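Local coordinates for protein putative DNA helicase (Lactobacillus plantarum, PDB 3DMN) that is a putative UvrD-like DNA helicase, here its C-terminal domain, and probably helps couple ATP hydrolysis to the unwinding of DNA, at residues 89-94 with 104-109; 118-123 with 138-143. One frame throughout, in Å; residues are numbered along the deposited sequence. Where two conformers were deposited one is given.

Interaction 1 (89-94 with 104-109); sequences TLIQTE and VVPSFL. With ACT (acetate ion), chain F.
Pro106 meets Ile91 with the CD corner of its ring, 3.8 Å from Ile91 O, while Pro106 CB rests on one face of the Phe108 ring, 3.5 Å above its plane and displaced toward the rim. Leu109 brings its CD1 methyl up to the backbone of 91-92, 3.5 Å from Ile91 O and almost as near to Gln92 C. Ile91 CG1 sits between the backbone N and the carbonyl carbon (chi1 72°), which carries CD1 across to Val105, where it touches both methyls, Val105 CG1 and CG2, each at 3.7 Å. Leu90 reaches over with CD1 to Val104 CG1 at 3.8 Å, and the same methyl lies close to Val104 O. Two backbone bonds hold the strands in parallel register, with Leu90 beside Val104: Val104 N donates to Thr89 O at 2.9 Å, and Ile91 N to Val104 O at 2.8 Å. Leu90 N instead donates to an acetate oxygen O, 2.9 Å off, and this ion, probably from the crystallisation liquor, is also held by Lys82. Leu90 and Val104 share the face packed by Thr78 of helix 71-82. Here helix 71-82 makes the crossover from strand 64-68, past strand 102-106, to edge strand 88-90. The arrangement at this outer edge of a parallel alpha/beta sheet is consistent with the RecA-like fold of P-loop NTPases, to which UvrD-like helicases belong.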
loop_
_atom_site.group_PDB
_atom_site.type_symbol
_atom_site.label_atom_id
_atom_site.label_comp_id
_atom_site.label_asym_id
_atom_site.label_seq_id
_atom_site.Cartn_x
_atom_site.Cartn_y
_atom_site.Cartn_z
ATOM N N THR A 89 -14.924 -2.806 -0.545
ATOM C CA THR A 89 -15.593 -1.597 -0.079
ATOM C C THR A 89 -14.672 -0.423 -0.394
ATOM O O THR A 89 -13.607 -0.281 0.219
ATOM C CB THR A 89 -15.858 -1.671 1.420
ATOM O OG1 THR A 89 -16.775 -2.738 1.670
ATOM C CG2 THR A 89 -16.456 -0.352 1.933
ATOM N N LEU A 90 -15.089 0.399 -1.355
ATOM C CA LEU A 90 -14.347 1.602 -1.674
ATOM C C LEU A 90 -14.878 2.645 -0.708
ATOM O O LEU A 90 -16.052 3.088 -0.812
ATOM C CB LEU A 90 -14.528 1.973 -3.144
ATOM C CG LEU A 90 -13.995 3.343 -3.578
ATOM C CD1 LEU A 90 -12.612 3.449 -3.123
ATOM C CD2 LEU A 90 -14.091 3.502 -5.069
ATOM N N ILE A 91 -14.045 2.931 0.306
ATOM C CA ILE A 91 -14.513 3.674 1.504
ATOM C C ILE A 91 -14.719 5.120 1.191
ATOM O O ILE A 91 -13.999 5.709 0.375
ATOM C CB ILE A 91 -13.649 3.485 2.822
ATOM C CG1 ILE A 91 -12.295 4.203 2.746
ATOM C CG2 ILE A 91 -13.559 1.981 3.223
ATOM C CD1 ILE A 91 -11.709 4.586 4.115
ATOM N N GLN A 92 -15.776 5.676 1.821
ATOM C CA GLN A 92 -16.155 7.093 1.637
ATOM C C GLN A 92 -16.036 7.861 2.961
ATOM O O GLN A 92 -16.133 9.100 2.997
ATOM C CB GLN A 92 -17.598 7.216 1.123
ATOM C CG GLN A 92 -17.960 6.335 -0.093
ATOM C CD GLN A 92 -19.187 6.834 -0.851
ATOM O OE1 GLN A 92 -19.717 7.910 -0.558
ATOM N NE2 GLN A 92 -19.651 6.046 -1.825
ATOM N N THR A 93 -15.837 7.108 4.045
ATOM C CA THR A 93 -15.662 7.702 5.367
ATOM C C THR A 93 -14.863 6.718 6.229
ATOM O O THR A 93 -14.868 5.532 5.946
ATOM C CB THR A 93 -17.044 8.101 5.949
ATOM O OG1 THR A 93 -16.853 9.094 6.959
ATOM C CG2 THR A 93 -17.840 6.869 6.481
ATOM N N GLU A 94 -14.166 7.194 7.254
ATOM C CA GLU A 94 -13.231 6.322 7.991
ATOM C C GLU A 94 -13.922 5.097 8.627
ATOM O O GLU A 94 -13.416 3.963 8.640
ATOM C CB GLU A 94 -12.401 7.152 9.005
ATOM C CG GLU A 94 -13.001 7.324 10.394
ATOM C CD GLU A 94 -12.258 8.343 11.280
ATOM O OE1 GLU A 94 -11.092 8.711 10.968
ATOM O OE2 GLU A 94 -12.863 8.775 12.295
ATOM N N VAL A 104 -10.752 -0.346 0.256
ATOM C CA VAL A 104 -9.933 0.442 -0.656
ATOM C C VAL A 104 -10.151 1.900 -0.236
ATOM O O VAL A 104 -11.317 2.375 -0.205
ATOM C CB VAL A 104 -10.357 0.213 -2.155
ATOM C CG1 VAL A 104 -9.535 1.159 -3.011
ATOM C CG2 VAL A 104 -10.051 -1.225 -2.565
ATOM N N VAL A 105 -9.051 2.586 0.060
ATOM C CA VAL A 105 -9.054 3.842 0.802
ATOM C C VAL A 105 -8.282 4.850 -0.067
ATOM O O VAL A 105 -7.095 4.674 -0.289
ATOM C CB VAL A 105 -8.230 3.678 2.212
ATOM C CG1 VAL A 105 -8.207 4.967 3.043
ATOM C CG2 VAL A 105 -8.757 2.522 3.076
ATOM N N PRO A 106 -8.948 5.923 -0.546
ATOM C CA PRO A 106 -8.087 6.984 -1.161
ATOM C C PRO A 106 -7.192 7.642 -0.116
ATOM O O PRO A 106 -7.608 7.797 1.033
ATOM C CB PRO A 106 -9.096 8.020 -1.636
ATOM C CG PRO A 106 -10.398 7.274 -1.703
ATOM C CD PRO A 106 -10.377 6.266 -0.610
ATOM N N SER A 107 -5.998 8.059 -0.514
ATOM C CA SER A 107 -5.000 8.540 0.443
ATOM C C SER A 107 -5.575 9.592 1.364
ATOM O O SER A 107 -5.335 9.588 2.581
ATOM C CB SER A 107 -3.760 9.104 -0.259
ATOM O OG SER A 107 -4.095 10.201 -1.122
ATOM N N PHE A 108 -6.345 10.509 0.786
ATOM C CA PHE A 108 -6.930 11.617 1.566
ATOM C C PHE A 108 -7.975 11.208 2.598
ATOM O O PHE A 108 -8.415 12.067 3.413
ATOM C CB PHE A 108 -7.499 12.707 0.618
ATOM C CG PHE A 108 -8.504 12.201 -0.360
ATOM C CD1 PHE A 108 -8.128 11.927 -1.689
ATOM C CD2 PHE A 108 -9.826 11.980 0.022
ATOM C CE1 PHE A 108 -9.047 11.475 -2.632
ATOM C CE2 PHE A 108 -10.772 11.516 -0.895
ATOM C CZ PHE A 108 -10.381 11.269 -2.260
ATOM N N LEU A 109 -8.417 9.956 2.555
ATOM C CA LEU A 109 -9.398 9.514 3.549
ATOM C C LEU A 109 -8.756 8.676 4.607
ATOM O O LEU A 109 -9.445 8.217 5.527
ATOM C CB LEU A 109 -10.570 8.755 2.957
ATOM C CG LEU A 109 -11.567 9.567 2.149
ATOM C CD1 LEU A 109 -12.713 8.655 1.677
ATOM C CD2 LEU A 109 -12.081 10.800 2.910
HETATM C C ACT F . -17.954 -0.445 -2.943
HETATM O O ACT F . -17.914 0.289 -1.921
HETATM O OXT ACT F . -18.871 -1.298 -3.004
HETATM C CH3 ACT F . -17.016 -0.264 -4.074
#

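Interaction 2 (118-123 with 138-143); sequences VIVWNA and YTICSR. With ACT (acetate ion), chain G; ACT (acetate ion), chain K; ACT (acetate ion), chain L.
Arg143 CB lies 4.2 Å from Val118 CG2, and that methyl also rests against the arginine's own backbone carbonyl. Beyond CB the chain bends (chi2 -89°) along an acetate, probably from the crystallisation liquor: CG is 3.7 Å from its OXT, CD passes the same oxygen, and NE donates to OXT at 3.0 Å in a nearly straight bond. The acetate carbon sits in the guanidinium plane at its edge; NH2 turns to the other acetate oxygen, at a distance too short to trust, and NH1 to Leu113 O. Replacing Arg143 by an alanine would probably leave Leu113 O without this mate and the anion without its NE grip. The sequence here resembles motif VI of UvrD-like helicases, whose arginine reaches the nucleotide phosphates in relatives; Arg143 may do likewise, the acetate perhaps marking an anion site. Farther along, Val120 CG2 meets Ile140 CG2 at 3.8 Å and Cys141 SG at 4.0 Å, while Ile140 CG1 packs on the acetate methyl at 3.4 Å. Val118 and Val120 pack against residues 140-143, near the C-terminal end of helix 134-141, on one face of central strand 118-121, in the beta-alpha-beta unit leading to strand 147-153; Ile119 and Trp121 pack against helix 43-59 opposite.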
loop_
_atom_site.group_PDB
_atom_site.type_symbol
_atom_site.label_atom_id
_atom_site.label_comp_id
_atom_site.label_asym_id
_atom_site.label_seq_id
_atom_site.Cartn_x
_atom_site.Cartn_y
_atom_site.Cartn_z
ATOM N N VAL A 118 -1.135 -2.863 5.108
ATOM C CA VAL A 118 -1.492 -1.936 4.041
ATOM C C VAL A 118 -0.918 -2.490 2.753
ATOM O O VAL A 118 0.222 -2.946 2.722
ATOM C CB VAL A 118 -0.881 -0.513 4.295
ATOM C CG1 VAL A 118 -1.015 0.374 3.039
ATOM C CG2 VAL A 118 -1.607 0.151 5.504
ATOM N N ILE A 119 -1.713 -2.391 1.699
ATOM C CA ILE A 119 -1.172 -2.580 0.332
ATOM C C ILE A 119 -1.243 -1.231 -0.373
ATOM O O ILE A 119 -2.338 -0.682 -0.502
ATOM C CB ILE A 119 -1.985 -3.609 -0.429
ATOM C CG1 ILE A 119 -1.904 -4.979 0.256
ATOM C CG2 ILE A 119 -1.537 -3.700 -1.941
ATOM C CD1 ILE A 119 -2.970 -6.013 -0.289
ATOM N N VAL A 120 -0.089 -0.659 -0.747
ATOM C CA VAL A 120 -0.061 0.602 -1.477
ATOM C C VAL A 120 -0.288 0.299 -2.944
ATOM O O VAL A 120 0.523 -0.356 -3.596
ATOM C CB VAL A 120 1.293 1.347 -1.288
ATOM C CG1 VAL A 120 1.253 2.676 -1.985
ATOM C CG2 VAL A 120 1.561 1.524 0.203
ATOM N N TRP A 121 -1.384 0.840 -3.485
ATOM C CA TRP A 121 -1.711 0.533 -4.881
ATOM C C TRP A 121 -1.005 1.479 -5.853
ATOM O O TRP A 121 -1.202 2.725 -5.865
ATOM C CB TRP A 121 -3.248 0.554 -5.122
ATOM C CG TRP A 121 -3.585 0.468 -6.559
ATOM C CD1 TRP A 121 -4.207 1.439 -7.327
ATOM C CD2 TRP A 121 -3.262 -0.605 -7.449
ATOM N NE1 TRP A 121 -4.332 1.003 -8.644
ATOM C CE2 TRP A 121 -3.738 -0.238 -8.745
ATOM C CE3 TRP A 121 -2.649 -1.858 -7.281
ATOM C CZ2 TRP A 121 -3.609 -1.087 -9.843
ATOM C CZ3 TRP A 121 -2.494 -2.695 -8.406
ATOM C CH2 TRP A 121 -2.974 -2.289 -9.655
ATOM N N ASN A 122 -0.182 0.859 -6.691
ATOM C CA ASN A 122 0.440 1.542 -7.835
ATOM C C ASN A 122 1.407 2.648 -7.422
ATOM O O ASN A 122 1.284 3.812 -7.846
ATOM C CB ASN A 122 -0.555 2.012 -8.884
ATOM C CG ASN A 122 0.054 1.915 -10.286
ATOM O OD1 ASN A 122 1.220 1.547 -10.387
ATOM N ND2 ASN A 122 -0.694 2.288 -11.340
ATOM N N ALA A 123 2.389 2.227 -6.651
ATOM C CA ALA A 123 3.495 3.076 -6.214
ATOM C C ALA A 123 4.538 3.206 -7.331
ATOM O O ALA A 123 5.724 2.870 -7.124
ATOM C CB ALA A 123 4.164 2.442 -4.967
ATOM N N TYR A 138 5.271 8.787 1.868
ATOM C CA TYR A 138 5.657 8.502 3.253
ATOM C C TYR A 138 4.414 8.304 4.141
ATOM O O TYR A 138 4.299 7.332 4.893
ATOM C CB TYR A 138 6.462 9.686 3.773
ATOM C CG TYR A 138 6.678 9.628 5.259
ATOM C CD1 TYR A 138 7.643 8.781 5.788
ATOM C CD2 TYR A 138 5.926 10.409 6.109
ATOM C CE1 TYR A 138 7.868 8.745 7.190
ATOM C CE2 TYR A 138 6.115 10.376 7.477
ATOM C CZ TYR A 138 7.078 9.541 8.011
ATOM O OH TYR A 138 7.244 9.534 9.391
ATOM N N THR A 139 3.509 9.265 4.068
ATOM C CA THR A 139 2.290 9.205 4.881
ATOM C C THR A 139 1.472 7.939 4.606
ATOM O O THR A 139 0.996 7.303 5.517
ATOM C CB THR A 139 1.458 10.458 4.660
ATOM O OG1 THR A 139 2.257 11.573 5.058
ATOM C CG2 THR A 139 0.201 10.426 5.514
ATOM N N ILE A 140 1.299 7.595 3.341
ATOM C CA ILE A 140 0.548 6.385 2.997
ATOM C C ILE A 140 1.214 5.147 3.589
ATOM O O ILE A 140 0.568 4.315 4.229
ATOM C CB ILE A 140 0.446 6.253 1.493
ATOM C CG1 ILE A 140 -0.444 7.388 0.940
ATOM C CG2 ILE A 140 -0.098 4.874 1.101
ATOM C CD1 ILE A 140 -0.473 7.410 -0.619
ATOM N N CYS A 141 2.509 5.022 3.363
ATOM C CA CYS A 141 3.203 3.821 3.810
ATOM C C CYS A 141 3.198 3.745 5.339
ATOM O O CYS A 141 3.127 2.639 5.898
ATOM C CB CYS A 141 4.636 3.835 3.280
ATOM S SG CYS A 141 4.766 3.533 1.529
ATOM N N SER A 142 3.241 4.907 5.999
ATOM C CA SER A 142 3.341 4.984 7.447
ATOM C C SER A 142 2.025 4.578 8.152
ATOM O O SER A 142 1.994 4.442 9.375
ATOM C CB SER A 142 3.836 6.374 7.887
ATOM O OG SER A 142 5.170 6.597 7.432
ATOM N N ARG A 143 0.949 4.392 7.369
ATOM C CA ARG A 143 -0.338 3.923 7.918
ATOM C C ARG A 143 -0.257 2.458 8.325
ATOM O O ARG A 143 -1.121 1.987 9.052
ATOM C CB ARG A 143 -1.466 4.077 6.915
ATOM C CG ARG A 143 -1.617 5.492 6.373
ATOM C CD ARG A 143 -2.513 6.284 7.218
ATOM N NE ARG A 143 -2.605 7.675 6.778
ATOM C CZ ARG A 143 -2.830 8.676 7.620
ATOM N NH1 ARG A 143 -2.991 8.422 8.922
ATOM N NH2 ARG A 143 -2.890 9.934 7.167
HETATM C C ACT G . -2.477 9.302 3.717
HETATM O O ACT G . -2.937 9.964 4.676
HETATM O OXT ACT G . -2.473 8.080 3.846
HETATM C CH3 ACT G . -1.949 9.971 2.504
HETATM C C ACT K . -4.258 2.911 -11.279
HETATM O O ACT K . -5.415 2.536 -10.807
HETATM O OXT ACT K . -3.412 3.540 -10.559
HETATM C CH3 ACT K . -3.854 2.615 -12.682
HETATM C C ACT L . -0.894 1.590 -14.871
HETATM O O ACT L . -1.974 1.220 -14.340
HETATM O OXT ACT L . -0.012 2.132 -14.165
HETATM C CH3 ACT L . -0.662 1.379 -16.339
#

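In the fold
From the N terminus, the chain has already laid down strands 36-40 and 64-68 and helix 71-82 when it reaches interaction 1, which closes the short, helix-free connection between edge strand 88-90 and its neighbour 102-106. The chain then passes beyond strand 64-68, which lies between, to strand 118-121, where interaction 2 opens; it closes after a loop and the first turn of helix 134-141. The two are in series, neither nested nor crossing. Interaction 1 ties the border of the sheet, interaction 2 fastens a helix to its middle, and their centres are about 13 Å apart. They meet directly where Ser107 CB packs on Ile140 CD1 at 3.7 Å.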